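Lysine/ornithine decarboxylase (Selenomonas ruminantium, PDB 5GJO) decarboxylates both L-lysine and L-ornithine, with pyridoxal 5'-phosphate as cofactor, yielding cadaverine and putrescine. Local coordinates at residues Ala265-Thr270 with Leu346-Gly351; Thr21-Ala26 with Pro368-Glu373; Phe221-Cys226 with Asp300-Pro305. The protein carries 2 engineered substitutions. All coordinates share one frame; numbering follows the deposited sequence.

Interaction 1. Residues Ala265-Thr270 with Leu346-Gly351; sequences AVNLVT and LVTEMG
Leu346 lies against Asn267 and Val269, the side chains on one face of an antiparallel pairing. With CG anti to its backbone N (chi1 178°), Leu346 brings its CD1 methyl to 3.7 Å from Asn267 CB and within 4.1 Å of Val269 CG2, crossing both side chains at a slant; a flexible branched chain suits this double reach. Val347 forms an antiparallel hydrogen-bonded pair with Leu268: Leu268 N gives to Val347 O at 2.7 Å, and Val347 N returns a bond to Leu268 O. The CB atoms of Leu268 and Val347 meet on the other face of the sheet, where branched aliphatic residues suit the buried setting. Strand 344-347 thus joins strand 266-276 in the beta domain that accompanies the PLP-binding barrel in class-II (fold type III) decarboxylases. At Thr348 the second chain leaves the strand, yet the CG2 methyl of Thr348 still packs alongside the amide of Asn267, 3.7 Å from ND2. That amide is gripped at several points: ND2 bonds to Val266 O, its own neighbour, and to Phe5 O, while OD1 accepts from Leu7 N, which fixes its rotation and satisfies a buried polar group. Glu349, with positive phi and psi, turns the backbone so that Met350 N meets Val266 O at 3.0 Å. Val266 O therefore takes two donors, Met350 N and Asn267 ND2, from opposite faces of its carbonyl plane. The bent, unbranched side chain of Met350 brings SD to 3.8 Å from Leu268 CB, with CE near Leu268 CD2. At Gly351, CA presses tightly on Val266 CB at 3.4 Å; a side chain pointing from here would run into Val266 CG2, so glycine fits.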
ATOM      1  N   ALA A 265      15.472 -13.300  -6.748  1.00 11.02           N
ATOM      2  CA  ALA A 265      15.013 -13.947  -7.947  1.00 12.38           C
ATOM      3  C   ALA A 265      14.153 -13.090  -8.866  1.00 12.76           C
ATOM      4  O   ALA A 265      13.600 -13.614  -9.822  1.00 12.54           O
ATOM      5  CB  ALA A 265      14.265 -15.205  -7.590  1.00 13.82           C
ATOM      6  N   VAL A 266      13.932 -11.810  -8.554  1.00 12.03           N
ATOM      7  CA  VAL A 266      12.988 -10.956  -9.244  1.00 11.24           C
ATOM      8  C   VAL A 266      13.635  -9.591  -9.535  1.00 11.92           C
ATOM      9  O   VAL A 266      14.367  -9.056  -8.650  1.00 11.33           O
ATOM     10  CB  VAL A 266      11.694 -10.800  -8.443  1.00 12.69           C
ATOM     11  CG1 VAL A 266      10.686  -9.967  -9.217  1.00 13.08           C
ATOM     12  CG2 VAL A 266      11.110 -12.134  -8.045  1.00 13.51           C
ATOM     13  N   ASN A 267      13.424  -9.055 -10.729  1.00 11.95           N
ATOM     14  CA  ASN A 267      13.880  -7.725 -11.110  1.00 11.57           C
ATOM     15  C   ASN A 267      12.653  -6.926 -11.554  1.00 11.37           C
ATOM     16  O   ASN A 267      11.720  -7.482 -12.040  1.00 11.34           O
ATOM     17  CB  ASN A 267      14.853  -7.735 -12.298  1.00 12.34           C
ATOM     18  CG  ASN A 267      16.221  -8.331 -11.991  1.00 12.38           C
ATOM     19  OD1 ASN A 267      17.074  -8.373 -12.860  1.00 10.70           O
ATOM     20  ND2 ASN A 267      16.423  -8.792 -10.773  1.00 11.07           N
ATOM     21  N   LEU A 268      12.687  -5.620 -11.350  1.00 10.13           N
ATOM     22  CA  LEU A 268      11.724  -4.689 -11.913  1.00 10.68           C
ATOM     23  C   LEU A 268      12.278  -3.961 -13.083  1.00 10.72           C
ATOM     24  O   LEU A 268      13.446  -3.408 -13.031  1.00 11.59           O
ATOM     25  CB  LEU A 268      11.312  -3.631 -10.893  1.00 11.55           C
ATOM     26  CG  LEU A 268      10.415  -2.519 -11.374  1.00 13.57           C
ATOM     27  CD1 LEU A 268       8.997  -3.019 -11.629  1.00 14.66           C
ATOM     28  CD2 LEU A 268      10.399  -1.488 -10.231  1.00 13.73           C
ATOM     29  N   VAL A 269      11.496  -3.883 -14.147  1.00 10.51           N
ATOM     30  CA  VAL A 269      11.829  -3.058 -15.334  1.00 10.79           C
ATOM     31  C   VAL A 269      10.808  -1.926 -15.443  1.00 11.72           C
ATOM     32  O   VAL A 269       9.581  -2.173 -15.502  1.00 12.41           O
ATOM     33  CB  VAL A 269      11.809  -3.851 -16.646  1.00 11.91           C
ATOM     34  CG1 VAL A 269      12.277  -2.979 -17.798  1.00 13.14           C
ATOM     35  CG2 VAL A 269      12.747  -5.092 -16.536  1.00 12.57           C
ATOM     36  N   THR A 270      11.311  -0.725 -15.425  1.00 11.37           N
ATOM     37  CA  THR A 270      10.486   0.480 -15.424  1.00 12.05           C
ATOM     38  C   THR A 270      11.035   1.485 -16.402  1.00 12.91           C
ATOM     39  O   THR A 270      12.274   1.599 -16.559  1.00 15.71           O
ATOM     40  CB  THR A 270      10.242   0.976 -13.998  1.00 12.66           C
ATOM     41  OG1 THR A 270       9.489   2.189 -14.027  1.00 12.75           O
ATOM     42  CG2 THR A 270      11.525   1.270 -13.287  1.00 14.94           C
ATOM     43  N   LEU A 346      16.574  -0.543 -14.396  1.00 12.92           N
ATOM     44  CA  LEU A 346      16.430  -1.879 -13.798  1.00 12.01           C
ATOM     45  C   LEU A 346      16.609  -1.871 -12.312  1.00 11.52           C
ATOM     46  O   LEU A 346      17.589  -1.330 -11.824  1.00 12.35           O
ATOM     47  CB  LEU A 346      17.420  -2.848 -14.452  1.00 11.75           C
ATOM     48  CG  LEU A 346      17.478  -4.302 -13.944  1.00 13.06           C
ATOM     49  CD1 LEU A 346      16.279  -5.098 -14.413  1.00 13.92           C
ATOM     50  CD2 LEU A 346      18.806  -5.040 -14.338  1.00 13.42           C
ATOM     51  N   VAL A 347      15.679  -2.503 -11.571  1.00 12.26           N
ATOM     52  CA  VAL A 347      15.836  -2.630 -10.156  1.00 10.89           C
ATOM     53  C   VAL A 347      15.950  -4.121  -9.793  1.00 11.60           C
ATOM     54  O   VAL A 347      15.065  -4.952 -10.172  1.00 11.86           O
ATOM     55  CB  VAL A 347      14.677  -2.000  -9.350  1.00 11.25           C
ATOM     56  CG1 VAL A 347      14.978  -2.005  -7.857  1.00 11.77           C
ATOM     57  CG2 VAL A 347      14.478  -0.583  -9.802  1.00 12.59           C
ATOM     58  N   THR A 348      17.021  -4.473  -9.097  1.00 10.30           N
ATOM     59  CA  THR A 348      17.363  -5.902  -8.798  1.00 10.64           C
ATOM     60  C   THR A 348      16.906  -6.241  -7.375  1.00 11.13           C
ATOM     61  O   THR A 348      16.556  -5.313  -6.629  1.00 11.70           O
ATOM     62  CB  THR A 348      18.833  -6.286  -9.054  1.00 12.16           C
ATOM     63  OG1 THR A 348      19.742  -5.397  -8.319  1.00 14.42           O
ATOM     64  CG2 THR A 348      19.081  -6.228 -10.509  1.00 12.78           C
ATOM     65  N   GLU A 349      16.928  -7.519  -6.998  1.00 10.20           N
ATOM     66  CA  GLU A 349      16.583  -7.944  -5.643  1.00 11.14           C
ATOM     67  C   GLU A 349      15.232  -7.336  -5.200  1.00 12.07           C
ATOM     68  O   GLU A 349      15.118  -6.813  -4.061  1.00 11.04           O
ATOM     69  CB  GLU A 349      17.714  -7.620  -4.637  1.00 12.07           C
ATOM     70  CG  GLU A 349      19.025  -8.436  -4.914  1.00 14.19           C
ATOM     71  CD  GLU A 349      19.849  -7.886  -6.044  1.00 15.97           C
ATOM     72  OE1 GLU A 349      20.198  -6.695  -6.066  1.00 15.72           O
ATOM     73  OE2 GLU A 349      20.176  -8.636  -6.975  1.00 17.76           O
ATOM     74  N   MET A 350      14.250  -7.487  -6.072  1.00 11.24           N
ATOM     75  CA  MET A 350      12.928  -6.933  -5.888  1.00 13.73           C
ATOM     76  C   MET A 350      11.824  -7.958  -5.617  1.00 11.92           C
ATOM     77  O   MET A 350      10.682  -7.679  -5.781  1.00 14.14           O
ATOM     78  CB  MET A 350      12.585  -6.024  -7.059  1.00 16.85           C
ATOM     79  CG  MET A 350      12.720  -4.559  -6.725  1.00 23.08           C
ATOM     80  SD  MET A 350      11.234  -3.685  -7.096  1.00 25.21           S
ATOM     81  CE  MET A 350      11.369  -2.078  -6.332  1.00 20.80           C
ATOM     82  N   GLY A 351      12.212  -9.148  -5.203  1.00 11.44           N
ATOM     83  CA  GLY A 351      11.318 -10.228  -5.111  1.00 11.30           C
ATOM     84  C   GLY A 351      10.442 -10.307  -3.877  1.00 12.14           C
ATOM     85  O   GLY A 351       9.449 -11.098  -3.894  1.00 16.01           O
TER

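Interaction 2. Residues Thr21-Ala26 with Pro368-Glu373; sequences TPFLVA and PTIIFE
Strand 23-26 runs parallel to strand 369-371, the short axes 4.4 Å apart at closest approach and inclined by 36°. Leu24 pairs with Thr369, Val25 with Ile370 and Ala26 with Ile371. Leu24 bonds to the neighbouring strand through both backbone polar atoms: its N gives to Pro368 O at 2.9 Å and its O accepts from Ile370 N at 2.7 Å. Ala26 N then gives to Ile370 O, and Ala26 O receives Phe372 N as the chain turns into a 3-10 segment. Proline suits position 368, where only its carbonyl is used in this ladder.

On one face, Leu24 CD1 touches Thr369 OG1, while the small Ala26 leaves its CB 3.8 Å from Thr369 CG2. On the other, Ile370 CG1, anti to its carbonyl carbon (chi1 -56°), approaches the Phe23 ring obliquely at CD1, 3.8 Å away. Val25 CG1 likewise meets Phe372 CD1 at 3.7 Å, and the Phe372 ring also packs with Phe5; beta-branched and aromatic residues fill this face. The pairing adds a parallel strand from near the C-terminus beside one from near the N-terminus, in the mixed sheet of the beta domain, consistent with the two-domain architecture of fold type III decarboxylases.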
ATOM      1  N   THR A  21       6.076  -1.577 -19.824  1.00 14.74           N
ATOM      2  CA  THR A  21       6.523  -1.292 -18.489  1.00 13.85           C
ATOM      3  C   THR A  21       5.424  -0.652 -17.677  1.00 14.17           C
ATOM      4  O   THR A  21       4.586   0.051 -18.267  1.00 15.73           O
ATOM      5  CB  THR A  21       7.755  -0.390 -18.492  1.00 13.62           C
ATOM      6  OG1 THR A  21       7.513   0.808 -19.222  1.00 13.46           O
ATOM      7  CG2 THR A  21       8.930  -1.114 -19.062  1.00 13.76           C
ATOM      8  N   PRO A  22       5.472  -0.734 -16.350  1.00 14.28           N
ATOM      9  CA  PRO A  22       6.436  -1.491 -15.578  1.00 13.22           C
ATOM     10  C   PRO A  22       6.028  -2.965 -15.508  1.00 13.42           C
ATOM     11  O   PRO A  22       4.816  -3.350 -15.508  1.00 13.05           O
ATOM     12  CB  PRO A  22       6.290  -0.862 -14.197  1.00 13.61           C
ATOM     13  CG  PRO A  22       4.831  -0.455 -14.169  1.00 14.80           C
ATOM     14  CD  PRO A  22       4.522  -0.022 -15.510  1.00 14.71           C
ATOM     15  N   PHE A  23       7.006  -3.828 -15.337  1.00 11.97           N
ATOM     16  CA  PHE A  23       6.767  -5.214 -15.009  1.00 12.08           C
ATOM     17  C   PHE A  23       7.871  -5.792 -14.217  1.00 11.34           C
ATOM     18  O   PHE A  23       9.044  -5.326 -14.345  1.00 10.79           O
ATOM     19  CB  PHE A  23       6.546  -6.021 -16.301  1.00 11.15           C
ATOM     20  CG  PHE A  23       7.693  -5.966 -17.288  1.00 11.53           C
ATOM     21  CD1 PHE A  23       8.708  -6.907 -17.270  1.00 11.42           C
ATOM     22  CD2 PHE A  23       7.717  -4.991 -18.253  1.00 12.07           C
ATOM     23  CE1 PHE A  23       9.753  -6.812 -18.203  1.00 10.82           C
ATOM     24  CE2 PHE A  23       8.733  -4.920 -19.173  1.00 11.60           C
ATOM     25  CZ  PHE A  23       9.754  -5.810 -19.094  1.00 11.98           C
ATOM     26  N   LEU A  24       7.542  -6.820 -13.440  1.00 11.79           N
ATOM     27  CA  LEU A  24       8.531  -7.630 -12.752  1.00 12.49           C
ATOM     28  C   LEU A  24       8.887  -8.830 -13.570  1.00 12.65           C
ATOM     29  O   LEU A  24       8.033  -9.376 -14.282  1.00 13.22           O
ATOM     30  CB  LEU A  24       8.017  -8.092 -11.407  1.00 13.56           C
ATOM     31  CG  LEU A  24       7.727  -6.953 -10.400  1.00 15.92           C
ATOM     32  CD1 LEU A  24       6.744  -7.394  -9.374  1.00 19.13           C
ATOM     33  CD2 LEU A  24       8.969  -6.477  -9.686  1.00 15.91           C
ATOM     34  N   VAL A  25      10.104  -9.317 -13.435  1.00 10.95           N
ATOM     35  CA  VAL A  25      10.539 -10.539 -14.094  1.00 11.00           C
ATOM     36  C   VAL A  25      11.103 -11.484 -13.016  1.00 10.73           C
ATOM     37  O   VAL A  25      12.057 -11.086 -12.263  1.00 11.35           O
ATOM     38  CB  VAL A  25      11.621 -10.278 -15.160  1.00 10.47           C
ATOM     39  CG1 VAL A  25      12.092 -11.568 -15.784  1.00 12.07           C
ATOM     40  CG2 VAL A  25      11.174  -9.240 -16.203  1.00 10.74           C
ATOM     41  N   ALA A  26      10.488 -12.629 -12.837  1.00 10.56           N
ATOM     42  CA  ALA A  26      10.848 -13.644 -11.878  1.00 11.07           C
ATOM     43  C   ALA A  26      11.530 -14.835 -12.483  1.00 13.09           C
ATOM     44  O   ALA A  26      10.983 -15.447 -13.464  1.00 12.71           O
ATOM     45  CB  ALA A  26       9.625 -14.140 -11.141  1.00 13.16           C
ATOM     46  N   PRO A 368       2.631  -6.519 -13.493  1.00 13.32           N
ATOM     47  CA  PRO A 368       2.542  -7.983 -13.487  1.00 13.94           C
ATOM     48  C   PRO A 368       3.904  -8.638 -13.274  1.00 13.40           C
ATOM     49  O   PRO A 368       4.927  -7.982 -13.477  1.00 13.97           O
ATOM     50  CB  PRO A 368       2.070  -8.295 -14.920  1.00 14.02           C
ATOM     51  CG  PRO A 368       2.671  -7.177 -15.753  1.00 13.21           C
ATOM     52  CD  PRO A 368       2.581  -5.937 -14.865  1.00 12.49           C
ATOM     53  N   THR A 369       3.895  -9.911 -12.874  1.00 13.61           N
ATOM     54  CA  THR A 369       5.109 -10.702 -12.696  1.00 13.40           C
ATOM     55  C   THR A 369       5.213 -11.634 -13.884  1.00 15.85           C
ATOM     56  O   THR A 369       4.361 -12.525 -14.060  1.00 15.61           O
ATOM     57  CB  THR A 369       5.088 -11.449 -11.367  1.00 14.23           C
ATOM     58  OG1 THR A 369       5.112 -10.461 -10.338  1.00 14.08           O
ATOM     59  CG2 THR A 369       6.308 -12.260 -11.210  1.00 14.80           C
ATOM     60  N   ILE A 370       6.205 -11.381 -14.705  1.00 12.08           N
ATOM     61  CA  ILE A 370       6.518 -12.131 -15.936  1.00 15.18           C
ATOM     62  C   ILE A 370       7.453 -13.280 -15.533  1.00 13.59           C
ATOM     63  O   ILE A 370       8.394 -13.073 -14.743  1.00 13.33           O
ATOM     64  CB  ILE A 370       7.239 -11.220 -16.959  1.00 16.85           C
ATOM     65  CG1 ILE A 370       6.411  -9.968 -17.283  1.00 17.10           C
ATOM     66  CG2 ILE A 370       7.628 -11.937 -18.236  1.00 18.09           C
ATOM     67  CD1 ILE A 370       4.988 -10.242 -17.724  1.00 17.69           C
ATOM     68  N   ILE A 371       7.143 -14.487 -15.979  1.00 11.27           N
ATOM     69  CA  ILE A 371       7.956 -15.650 -15.692  1.00 11.95           C
ATOM     70  C   ILE A 371       9.093 -15.723 -16.716  1.00 12.66           C
ATOM     71  O   ILE A 371       8.861 -15.948 -17.896  1.00 12.87           O
ATOM     72  CB  ILE A 371       7.166 -16.974 -15.644  1.00 13.47           C
ATOM     73  CG1 ILE A 371       5.967 -16.866 -14.689  1.00 13.98           C
ATOM     74  CG2 ILE A 371       8.072 -18.150 -15.312  1.00 14.30           C
ATOM     75  CD1 ILE A 371       6.385 -16.427 -13.289  1.00 14.45           C
ATOM     76  N   PHE A 372      10.309 -15.576 -16.250  1.00 11.90           N
ATOM     77  CA  PHE A 372      11.471 -15.475 -17.122  1.00 12.44           C
ATOM     78  C   PHE A 372      11.677 -16.739 -17.978  1.00 13.31           C
ATOM     79  O   PHE A 372      11.930 -16.682 -19.180  1.00 12.18           O
ATOM     80  CB  PHE A 372      12.741 -15.215 -16.327  1.00 12.89           C
ATOM     81  CG  PHE A 372      13.952 -14.910 -17.157  1.00 11.27           C
ATOM     82  CD1 PHE A 372      13.918 -13.884 -18.044  1.00 11.62           C
ATOM     83  CD2 PHE A 372      15.078 -15.614 -17.028  1.00 13.29           C
ATOM     84  CE1 PHE A 372      15.031 -13.549 -18.819  1.00 13.94           C
ATOM     85  CE2 PHE A 372      16.213 -15.294 -17.791  1.00 12.16           C
ATOM     86  CZ  PHE A 372      16.187 -14.282 -18.690  1.00 13.39           C
ATOM     87  N   GLU A 373      11.397 -17.878 -17.400  1.00 12.07           N
ATOM     88  CA  GLU A 373      11.647 -19.191 -18.080  1.00 14.93           C
ATOM     89  C   GLU A 373      10.617 -19.430 -19.207  1.00 15.18           C
ATOM     90  O   GLU A 373      10.836 -20.341 -20.042  1.00 15.95           O
ATOM     91  CB  GLU A 373      11.623 -20.352 -17.065  1.00 14.78           C
ATOM     92  CG  GLU A 373      12.799 -20.488 -16.168  1.00 17.58           C
ATOM     93  CD  GLU A 373      12.881 -19.449 -15.095  1.00 16.17           C
ATOM     94  OE1 GLU A 373      13.968 -19.421 -14.501  1.00 19.38           O
ATOM     95  OE2 GLU A 373      11.875 -18.700 -14.855  1.00 15.18           O
TER

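Interaction 3. Residues Phe221-Cys226 with Asp300-Pro305; sequences FPVPDC and DHWCYP. Engineered in segment 221-226: Cys226 (natural residue Ala). Engineered in segment 300-305: Cys303 (natural residue Thr).
Asp225 CB packs obliquely against the rim of the Trp302 indole, 3.7 Å from CZ2. Trp302 has CG anti to its backbone N (chi1 -157°), which carries the indole back to segment 221-226; there the carbonyl oxygens of Val223 and Pro224 lie at the ring's edge, Val223 O 3.6 Å from CH2. A broad aromatic with a polar NE1 suits this place, because NE1 gives to a water that donates to Pro224 O. A phenylalanine in place of Trp302 would probably leave that water without its indole partner and open a gap beside Asp225 CB. In Asp225, CG sits between the backbone N and the carbonyl carbon (chi1 75°). This conformation lets OD1 accept from Lys227 N while OD2 takes a second water, itself the acceptor of Cys303 N, so the carboxylate links both loops through solvent.

The engineered residues Cys226 and Cys303, alanine and threonine in the natural protein, form a disulfide, modelled with an SG-SG distance of 2.3 Å, somewhat long for such a bond, so its detail is less sure. Its chi3 of 108° turns the two CB-SG bonds roughly perpendicular. Cys303 SG extends anti to its backbone N, whereas Cys226 SG sits between its backbone N and carbonyl carbon. Cys226 N gives to Cys303 O at 3.0 Å. The rigid ring of Pro305 packs beside the same backbone, CG 3.8 Å from Asp225 O.

The contact joins the loop between strand 214-216 and helix 233-247 of the barrel, with the Val223 side chain about 7 Å from the bound PLP, to the loop leading from helix 296-299 into strand 306-307; the covalent link is engineered. Helix 259-263 flanks it, its Arg259 touching Val223 and Trp302 and forming a salt bridge with Asp300.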
ATOM      1  N   PHE A 221      15.868 -14.827   7.429  1.00 11.23           N
ATOM      2  CA  PHE A 221      17.079 -14.889   6.651  1.00 11.54           C
ATOM      3  C   PHE A 221      17.117 -13.617   5.715  1.00 12.09           C
ATOM      4  O   PHE A 221      16.125 -13.320   5.081  1.00 11.77           O
ATOM      5  CB  PHE A 221      17.107 -16.167   5.825  1.00 11.51           C
ATOM      6  CG  PHE A 221      16.846 -17.405   6.643  1.00 13.19           C
ATOM      7  CD1 PHE A 221      17.807 -17.906   7.418  1.00 14.83           C
ATOM      8  CD2 PHE A 221      15.578 -17.930   6.701  1.00 14.68           C
ATOM      9  CE1 PHE A 221      17.566 -19.049   8.199  1.00 16.00           C
ATOM     10  CE2 PHE A 221      15.300 -19.022   7.505  1.00 16.65           C
ATOM     11  CZ  PHE A 221      16.296 -19.582   8.217  1.00 16.35           C
ATOM     12  N   PRO A 222      18.260 -12.922   5.626  1.00 11.67           N
ATOM     13  CA  PRO A 222      18.295 -11.633   4.969  1.00 11.35           C
ATOM     14  C   PRO A 222      18.581 -11.693   3.505  1.00 10.65           C
ATOM     15  O   PRO A 222      19.023 -12.691   2.975  1.00 11.12           O
ATOM     16  CB  PRO A 222      19.368 -10.894   5.759  1.00 11.30           C
ATOM     17  CG  PRO A 222      20.352 -11.964   6.023  1.00 11.97           C
ATOM     18  CD  PRO A 222      19.410 -13.077   6.506  1.00 12.39           C
ATOM     19  N   VAL A 223      18.279 -10.614   2.856  1.00 10.96           N
ATOM     20  CA  VAL A 223      18.546 -10.442   1.386  1.00 13.49           C
ATOM     21  C   VAL A 223      19.321  -9.100   1.195  1.00 12.31           C
ATOM     22  O   VAL A 223      19.132  -8.140   1.984  1.00 13.07           O
ATOM     23  CB  VAL A 223      17.137 -10.359   0.771  1.00 16.25           C
ATOM     24  CG1 VAL A 223      17.020  -9.603  -0.560  1.00 19.16           C
ATOM     25  CG2 VAL A 223      16.479 -11.751   0.739  1.00 15.52           C
ATOM     26  N   PRO A 224      20.124  -8.996   0.130  1.00 12.40           N
ATOM     27  CA  PRO A 224      20.894  -7.802  -0.184  1.00 12.03           C
ATOM     28  C   PRO A 224      19.948  -6.622  -0.540  1.00 12.49           C
ATOM     29  O   PRO A 224      18.911  -6.784  -1.198  1.00 11.17           O
ATOM     30  CB  PRO A 224      21.725  -8.159  -1.427  1.00 13.40           C
ATOM     31  CG  PRO A 224      21.406  -9.510  -1.752  1.00 14.21           C
ATOM     32  CD  PRO A 224      20.400 -10.099  -0.811  1.00 13.63           C
ATOM     33  N   ASP A 225      20.357  -5.437  -0.109  1.00 11.74           N
ATOM     34  CA  ASP A 225      19.680  -4.207  -0.462  1.00 12.05           C
ATOM     35  C   ASP A 225      20.640  -3.333  -1.307  1.00 12.53           C
ATOM     36  O   ASP A 225      21.548  -3.856  -1.878  1.00 13.07           O
ATOM     37  CB  ASP A 225      19.130  -3.510   0.778  1.00 13.73           C
ATOM     38  CG  ASP A 225      20.209  -2.836   1.608  1.00 17.10           C
ATOM     39  OD1 ASP A 225      21.384  -2.996   1.308  1.00 13.72           O
ATOM     40  OD2 ASP A 225      19.827  -2.119   2.540  1.00 17.96           O
ATOM     41  N   CYS A 226      20.389  -2.038  -1.433  1.00 14.41           N
ATOM     42  CA  CYS A 226      21.254  -1.183  -2.294  1.00 16.63           C
ATOM     43  C   CYS A 226      22.730  -1.126  -1.778  1.00 18.12           C
ATOM     44  O   CYS A 226      23.603  -0.821  -2.562  1.00 17.94           O
ATOM     45  CB  CYS A 226      20.694   0.225  -2.358  1.00 20.01           C
ATOM     46  SG  CYS A 226      20.747   1.062  -0.797  1.00 23.47           S
ATOM     47  N   ASP A 300       8.666  -1.427   4.551  1.00 15.50           N
ATOM     48  CA  ASP A 300       9.733  -2.440   4.802  1.00 14.35           C
ATOM     49  C   ASP A 300      11.056  -1.708   4.996  1.00 15.22           C
ATOM     50  O   ASP A 300      12.093  -2.361   5.004  1.00 14.59           O
ATOM     51  CB  ASP A 300       9.802  -3.374   3.593  1.00 13.65           C
ATOM     52  CG  ASP A 300      10.554  -4.674   3.857  1.00 13.61           C
ATOM     53  OD1 ASP A 300      10.449  -5.254   4.942  1.00 15.45           O
ATOM     54  OD2 ASP A 300      11.287  -5.109   2.917  1.00 14.32           O
ATOM     55  N   HIS A 301      11.001  -0.359   5.181  1.00 15.75           N
ATOM     56  CA  HIS A 301      12.147   0.504   5.445  1.00 19.83           C
ATOM     57  C   HIS A 301      13.298   0.215   4.461  1.00 17.59           C
ATOM     58  O   HIS A 301      14.477   0.192   4.852  1.00 19.05           O
ATOM     59  CB  HIS A 301      12.679   0.333   6.895  1.00 25.66           C
ATOM     60  CG  HIS A 301      11.599   0.266   7.925  1.00 35.75           C
ATOM     61  ND1 HIS A 301      11.449  -0.824   8.772  1.00 46.65           N
ATOM     62  CD2 HIS A 301      10.544   1.085   8.169  1.00 43.25           C
ATOM     63  CE1 HIS A 301      10.370  -0.651   9.518  1.00 41.64           C
ATOM     64  NE2 HIS A 301       9.804   0.501   9.181  1.00 44.34           N
ATOM     65  N   TRP A 302      12.996  -0.047   3.204  1.00 14.03           N
ATOM     66  CA  TRP A 302      13.964  -0.661   2.297  1.00 13.20           C
ATOM     67  C   TRP A 302      14.574   0.276   1.247  1.00 15.03           C
ATOM     68  O   TRP A 302      13.971   1.255   0.908  1.00 16.22           O
ATOM     69  CB  TRP A 302      13.307  -1.853   1.605  1.00 12.88           C
ATOM     70  CG  TRP A 302      14.260  -2.889   1.078  1.00 11.18           C
ATOM     71  CD1 TRP A 302      14.773  -2.965  -0.175  1.00 11.59           C
ATOM     72  CD2 TRP A 302      14.801  -3.995   1.794  1.00 10.74           C
ATOM     73  NE1 TRP A 302      15.601  -4.042  -0.287  1.00 11.33           N
ATOM     74  CE2 TRP A 302      15.633  -4.697   0.911  1.00 10.64           C
ATOM     75  CE3 TRP A 302      14.651  -4.474   3.091  1.00  9.99           C
ATOM     76  CZ2 TRP A 302      16.312  -5.841   1.290  1.00 11.06           C
ATOM     77  CZ3 TRP A 302      15.316  -5.601   3.455  1.00 10.76           C
ATOM     78  CH2 TRP A 302      16.147  -6.277   2.562  1.00 11.48           C
ATOM     79  N   CYS A 303      15.789  -0.030   0.782  1.00 13.64           N
ATOM     80  CA  CYS A 303      16.436   0.765  -0.300  1.00 16.74           C
ATOM     81  C   CYS A 303      16.815  -0.217  -1.359  1.00 15.75           C
ATOM     82  O   CYS A 303      17.610  -1.107  -1.045  1.00 15.37           O
ATOM     83  CB  CYS A 303      17.708   1.379   0.305  1.00 21.86           C
ATOM     84  SG  CYS A 303      18.790   2.255  -0.897  1.00 31.38           S
ATOM     85  N   TYR A 304      16.199  -0.187  -2.553  1.00 15.44           N
ATOM     86  CA  TYR A 304      16.417  -1.176  -3.588  1.00 13.36           C
ATOM     87  C   TYR A 304      17.575  -0.777  -4.504  1.00 14.52           C
ATOM     88  O   TYR A 304      17.761   0.405  -4.764  1.00 15.41           O
ATOM     89  CB  TYR A 304      15.147  -1.378  -4.475  1.00 14.84           C
ATOM     90  CG  TYR A 304      14.017  -1.880  -3.620  1.00 13.68           C
ATOM     91  CD1 TYR A 304      13.843  -3.237  -3.389  1.00 13.71           C
ATOM     92  CD2 TYR A 304      13.145  -0.996  -3.051  1.00 13.79           C
ATOM     93  CE1 TYR A 304      12.799  -3.686  -2.527  1.00 12.58           C
ATOM     94  CE2 TYR A 304      12.113  -1.432  -2.204  1.00 12.97           C
ATOM     95  CZ  TYR A 304      11.987  -2.747  -1.908  1.00 13.39           C
ATOM     96  OH  TYR A 304      10.967  -3.144  -1.034  1.00 14.07           O
ATOM     97  N   PRO A 305      18.342  -1.732  -5.035  1.00 13.24           N
ATOM     98  CA  PRO A 305      19.428  -1.395  -5.949  1.00 14.01           C
ATOM     99  C   PRO A 305      18.891  -0.990  -7.329  1.00 15.02           C
ATOM    100  O   PRO A 305      18.409  -1.839  -8.040  1.00 16.57           O
ATOM    101  CB  PRO A 305      20.238  -2.702  -6.096  1.00 15.46           C
ATOM    102  CG  PRO A 305      19.629  -3.604  -5.161  1.00 15.85           C
ATOM    103  CD  PRO A 305      18.326  -3.171  -4.710  1.00 15.83           C
TER
HETATM  104  O   HOH W   1      16.888  -5.304  -2.431  1.00 13.17           O
HETATM  105  O   HOH W   2      17.285  -1.698   3.025  1.00 27.78           O

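In the fold
Interactions 1 and 2 lie about 9 Å apart, centre to centre, in one mixed sheet, where strands 266-276 and 23-26 are neighbours: Asn267 O and Val25 N, and Val269 N and Phe23 O, probably form backbone hydrogen bonds between them. Interaction 3, centred about 12 Å from interaction 1 and about 19 Å from interaction 2, touches interaction 1 through Pro305, whose O probably accepts from Thr348 N. Along the chain the order is 21-26, 221-226, 265-270, 300-305, 346-351, 368-373; interaction 2 therefore encloses the other two, which alternate with each other. The chain's two ends thus meet in the beta domain, while interaction 3, with its engineered disulfide, ties that domain to a loop of the cofactor-binding barrel.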